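PDB 5JOS: cyclohexadienyl dehydratase from Synthetic construct, which probably converts prephenate to phenylpyruvate and arogenate to phenylalanine, as a reconstructed ancestral dehydratase built on a periplasmic solute-binding protein fold. Local coordinates for residues Pro35-Tyr38 with Gln44-Gly47; Asp51-Leu56 with Val62-Val67. All coordinates share one frame; numbering follows the deposited sequence.

Contact 1 (Pro35-Tyr38 with Gln44-Gly47); sequences PFSY and QYTG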
loop_
_atom_site.group_PDB
_atom_site.type_symbol
_atom_site.label_atom_id
_atom_site.label_comp_id
_atom_site.label_asym_id
_atom_site.label_seq_id
_atom_site.Cartn_x
_atom_site.Cartn_y
_atom_site.Cartn_z
ATOM N N PRO A 35 -6.199 -5.683 -2.402
ATOM C CA PRO A 35 -5.592 -6.742 -3.235
ATOM C C PRO A 35 -4.336 -7.371 -2.559
ATOM O O PRO A 35 -3.469 -7.901 -3.265
ATOM C CB PRO A 35 -5.116 -5.926 -4.469
ATOM C CG PRO A 35 -4.618 -4.653 -3.769
ATOM C CD PRO A 35 -5.683 -4.379 -2.755
ATOM N N PHE A 36 -4.171 -7.200 -1.242
ATOM C CA PHE A 36 -2.933 -7.602 -0.583
ATOM C C PHE A 36 -2.889 -9.041 -0.085
ATOM O O PHE A 36 -1.819 -9.671 -0.104
ATOM C CB PHE A 36 -2.658 -6.663 0.596
ATOM C CG PHE A 36 -2.438 -5.240 0.183
ATOM C CD1 PHE A 36 -1.212 -4.831 -0.281
ATOM C CD2 PHE A 36 -3.412 -4.350 0.254
ATOM C CE1 PHE A 36 -1.027 -3.565 -0.688
ATOM C CE2 PHE A 36 -3.199 -3.061 -0.126
ATOM C CZ PHE A 36 -2.037 -2.678 -0.577
ATOM N N SER A 37 -4.018 -9.499 0.416
ATOM C CA SER A 37 -4.174 -10.756 1.102
ATOM C C SER A 37 -5.591 -11.195 1.146
ATOM O O SER A 37 -6.380 -10.679 1.925
ATOM C CB SER A 37 -3.696 -10.611 2.533
ATOM O OG SER A 37 -3.858 -11.837 3.264
ATOM N N TYR A 38 -5.909 -12.209 0.367
ATOM C CA TYR A 38 -7.246 -12.688 0.287
ATOM C C TYR A 38 -7.264 -14.096 -0.167
ATOM O O TYR A 38 -6.228 -14.758 -0.100
ATOM C CB TYR A 38 -8.114 -11.788 -0.574
ATOM C CG TYR A 38 -7.715 -11.561 -2.014
ATOM C CD1 TYR A 38 -6.691 -10.645 -2.376
ATOM C CD2 TYR A 38 -8.448 -12.159 -3.050
ATOM C CE1 TYR A 38 -6.390 -10.373 -3.731
ATOM C CE2 TYR A 38 -8.125 -11.911 -4.392
ATOM C CZ TYR A 38 -7.114 -11.012 -4.732
ATOM O OH TYR A 38 -6.882 -10.823 -6.071
ATOM N N GLN A 44 -7.241 -20.754 -1.228
ATOM C CA GLN A 44 -5.803 -20.568 -0.969
ATOM C C GLN A 44 -5.508 -19.063 -0.898
ATOM O O GLN A 44 -6.189 -18.263 -1.550
ATOM C CB GLN A 44 -5.002 -21.059 -2.159
ATOM C CG GLN A 44 -5.093 -22.546 -2.455
ATOM C CD GLN A 44 -4.924 -23.360 -1.193
ATOM O OE1 GLN A 44 -5.874 -23.982 -0.720
ATOM N NE2 GLN A 44 -3.724 -23.318 -0.610
ATOM N N TYR A 45 -4.386 -18.705 -0.287
ATOM C CA TYR A 45 -4.013 -17.317 -0.158
ATOM C C TYR A 45 -3.533 -16.735 -1.468
ATOM O O TYR A 45 -2.779 -17.349 -2.197
ATOM C CB TYR A 45 -2.908 -17.128 0.867
ATOM C CG TYR A 45 -3.396 -17.247 2.259
ATOM C CD1 TYR A 45 -4.130 -16.225 2.840
ATOM C CD2 TYR A 45 -3.165 -18.398 3.012
ATOM C CE1 TYR A 45 -4.621 -16.336 4.139
ATOM C CE2 TYR A 45 -3.606 -18.489 4.335
ATOM C CZ TYR A 45 -4.336 -17.440 4.892
ATOM O OH TYR A 45 -4.772 -17.519 6.217
ATOM N N THR A 46 -3.986 -15.531 -1.758
ATOM C CA THR A 46 -3.590 -14.839 -2.960
ATOM C C THR A 46 -3.482 -13.341 -2.656
ATOM O O THR A 46 -4.117 -12.837 -1.710
ATOM C CB THR A 46 -4.529 -15.184 -4.122
ATOM O OG1 THR A 46 -4.063 -14.560 -5.302
ATOM C CG2 THR A 46 -5.977 -14.706 -3.942
ATOM N N GLY A 47 -2.638 -12.664 -3.436
ATOM C CA GLY A 47 -2.522 -11.232 -3.361
ATOM C C GLY A 47 -1.103 -10.718 -3.464
ATOM O O GLY A 47 -0.127 -11.478 -3.418
#
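Tyr38 and Thr46 face each other as the hydrogen-bonded pair of a short antiparallel beta hairpin, in the first lobe of a family 3 solute-binding fold. Tyr38 N gives a bond of 2.8 Å to Thr46 O, nearly in line with that carbonyl. The return bond, Thr46 N to Tyr38 O, is 2.9 Å long, and its donor stands about 40° out of the plane of the Tyr38 carbonyl. Both side chains leave the hairpin on the same face. The Tyr38 ring carbon CG sits between the backbone N and the carbonyl carbon (chi1 59°), which folds the ring back over the partner strand. Thr46 turns OG1 away from its own N (chi1 -176°) and points CG2 at the ring. This methyl makes a CH-pi contact over one face, 3.8 Å from the ring centroid and displaced toward CD2 and CE2. Trp244 of helix 236-245 touches both side chains. Replacing Tyr38 with an alanine would probably leave the Thr46 methyl without its aromatic partner and open a gap beside Trp244. On the other face, Ser37 OG is hydrogen-bonded to Thr29 OG1 and Gly31 N, while Tyr45 makes a cation-pi contact with Arg39. Gly47 lies against the loop at Pro35 and Phe36, with its CA 3.5 Å from Pro35 O.

Contact 2 (Asp51-Leu56 with Val62-Val67); sequences DVAKSL and VKVEFV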
loop_
_atom_site.group_PDB
_atom_site.type_symbol
_atom_site.label_atom_id
_atom_site.label_comp_id
_atom_site.label_asym_id
_atom_site.label_seq_id
_atom_site.Cartn_x
_atom_site.Cartn_y
_atom_site.Cartn_z
ATOM N N ASP A 51 2.370 -12.824 -2.717
ATOM C CA ASP A 51 3.472 -12.921 -3.613
ATOM C C ASP A 51 4.782 -12.458 -2.910
ATOM O O ASP A 51 5.863 -13.044 -3.100
ATOM C CB ASP A 51 3.262 -12.056 -4.843
ATOM C CG ASP A 51 2.276 -12.607 -5.801
ATOM O OD1 ASP A 51 1.710 -13.693 -5.556
ATOM O OD2 ASP A 51 2.133 -11.985 -6.895
ATOM N N VAL A 52 4.756 -11.322 -2.233
ATOM C CA VAL A 52 6.004 -10.792 -1.600
ATOM C C VAL A 52 6.491 -11.765 -0.505
ATOM O O VAL A 52 7.648 -12.052 -0.399
ATOM C CB VAL A 52 5.714 -9.437 -0.921
ATOM C CG1 VAL A 52 6.887 -8.900 -0.159
ATOM C CG2 VAL A 52 5.298 -8.384 -1.918
ATOM N N ALA A 53 5.573 -12.277 0.300
ATOM C CA ALA A 53 5.921 -13.215 1.332
ATOM C C ALA A 53 6.703 -14.385 0.781
ATOM O O ALA A 53 7.665 -14.805 1.373
ATOM C CB ALA A 53 4.685 -13.732 2.019
ATOM N N LYS A 54 6.276 -14.924 -0.361
ATOM C CA LYS A 54 6.950 -16.040 -0.936
ATOM C C LYS A 54 8.300 -15.679 -1.384
ATOM O O LYS A 54 9.217 -16.436 -1.303
ATOM C CB LYS A 54 6.197 -16.568 -2.149
ATOM C CG LYS A 54 4.941 -17.194 -1.644
ATOM C CD LYS A 54 4.068 -17.636 -2.798
ATOM C CE LYS A 54 2.912 -18.389 -2.166
ATOM N NZ LYS A 54 1.906 -18.639 -3.231
ATOM N N SER A 55 8.432 -14.506 -1.912
ATOM C CA SER A 55 9.753 -14.088 -2.343
ATOM C C SER A 55 10.700 -13.788 -1.117
ATOM O O SER A 55 11.879 -14.127 -1.140
ATOM C CB SER A 55 9.493 -12.934 -3.316
ATOM O OG SER A 55 10.681 -12.276 -3.504
ATOM N N LEU A 56 10.177 -13.293 0.005
ATOM C CA LEU A 56 11.024 -13.178 1.184
ATOM C C LEU A 56 11.509 -14.549 1.678
ATOM O O LEU A 56 12.684 -14.738 1.922
ATOM C CB LEU A 56 10.313 -12.450 2.307
ATOM C CG LEU A 56 11.058 -12.248 3.633
ATOM C CD1 LEU A 56 12.401 -11.579 3.388
ATOM C CD2 LEU A 56 10.230 -11.367 4.594
ATOM N N VAL A 62 14.092 -20.506 2.855
ATOM C CA VAL A 62 13.161 -21.307 3.697
ATOM C C VAL A 62 11.764 -21.433 3.088
ATOM O O VAL A 62 11.414 -20.679 2.195
ATOM C CB VAL A 62 13.003 -20.729 5.137
ATOM C CG1 VAL A 62 14.378 -20.609 5.803
ATOM C CG2 VAL A 62 12.293 -19.373 5.154
ATOM N N LYS A 63 10.944 -22.323 3.653
ATOM C CA LYS A 63 9.516 -22.411 3.291
ATOM C C LYS A 63 8.692 -21.271 3.907
ATOM O O LYS A 63 9.015 -20.802 4.983
ATOM C CB LYS A 63 8.978 -23.780 3.769
ATOM N N VAL A 64 7.613 -20.841 3.244
ATOM C CA VAL A 64 6.665 -19.878 3.796
ATOM C C VAL A 64 5.530 -20.610 4.519
ATOM O O VAL A 64 5.044 -21.601 4.063
ATOM C CB VAL A 64 6.158 -18.903 2.705
ATOM C CG1 VAL A 64 5.248 -19.592 1.719
ATOM C CG2 VAL A 64 5.449 -17.762 3.319
ATOM N N GLU A 65 5.165 -20.194 5.705
ATOM C CA GLU A 65 3.948 -20.737 6.313
ATOM C C GLU A 65 3.052 -19.551 6.668
ATOM O O GLU A 65 3.462 -18.660 7.410
ATOM C CB GLU A 65 4.289 -21.479 7.588
ATOM C CG GLU A 65 3.084 -21.971 8.347
ATOM C CD GLU A 65 3.432 -22.494 9.733
ATOM O OE1 GLU A 65 4.573 -22.933 10.004
ATOM O OE2 GLU A 65 2.523 -22.484 10.567
ATOM N N PHE A 66 1.870 -19.515 6.092
ATOM C CA PHE A 66 0.919 -18.473 6.365
ATOM C C PHE A 66 0.148 -18.727 7.662
ATOM O O PHE A 66 -0.452 -19.752 7.832
ATOM C CB PHE A 66 -0.009 -18.346 5.174
ATOM C CG PHE A 66 0.668 -17.726 4.001
ATOM C CD1 PHE A 66 1.117 -16.413 4.062
ATOM C CD2 PHE A 66 0.971 -18.475 2.881
ATOM C CE1 PHE A 66 1.820 -15.861 3.011
ATOM C CE2 PHE A 66 1.631 -17.906 1.789
ATOM C CZ PHE A 66 2.068 -16.604 1.871
ATOM N N VAL A 67 0.166 -17.789 8.592
ATOM C CA VAL A 67 -0.543 -17.997 9.862
ATOM C C VAL A 67 -1.730 -17.042 9.868
ATOM O O VAL A 67 -1.506 -15.848 9.841
ATOM C CB VAL A 67 0.413 -17.766 10.996
ATOM C CG1 VAL A 67 -0.295 -17.874 12.385
ATOM C CG2 VAL A 67 1.533 -18.790 10.927
#
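Ala53 packs its methyl against the outer end of the Phe66 ring, with CB 3.7 Å from CE1 and 3.9 Å from CZ. The approach is oblique to the ring. Phe66 sets CG anti to its carbonyl carbon (chi1 -72°), and this brings the far end of the ring to the helix. Lys54 comes to the same ring from another direction. Its extended chain crosses Phe66 at about a right angle, and CE lies near the ring plane, 4.2 Å from CE2 at the edge. The aliphatic part of the lysine thus does the touching. Val64 lies beside the ring. Its CG1 meets Lys54 CG at 4.1 Å, while CG2 lies over one face of Phe66, offset toward the rim, and 4.3 Å from Ala53 CB. No hydrogen bond joins the two segments; carbon atoms of the side chains make the contact. The axes of helix segment 51-56 and strand segment 63-67 approach to 7.9 Å, with 142° between their directions. Strand 63-68 is an outermost strand of the parallel sheet and pairs with strand 24-29, where Val27 touches Val64. Other sides of helix 48-60 meet helices 218-233 and 236-245, through Trp227 and Leu240.

Overall arrangement
Contacts 1 and 2 follow each other along the chain, with centres about 12 Å apart. They share a junction: Tyr45 CE2 of contact 1 lies 3.7 Å from Phe66 CB of contact 2. Helix 48-60 starts directly after the strand of contact 1 and supplies one half of contact 2. Both contacts are partly buried, and each mixes buried residues with exposed ones. Their chemistry differs. Contact 1 joins two strands by backbone hydrogen bonds, with one methyl-ring contact added. Contact 2 packs a helix on the face of an outermost strand, through side chains alone. Helix 236-245 touches Tyr38 and Thr46 of contact 1 through Trp244, and packs on helix 48-60 away from the strand through Leu240.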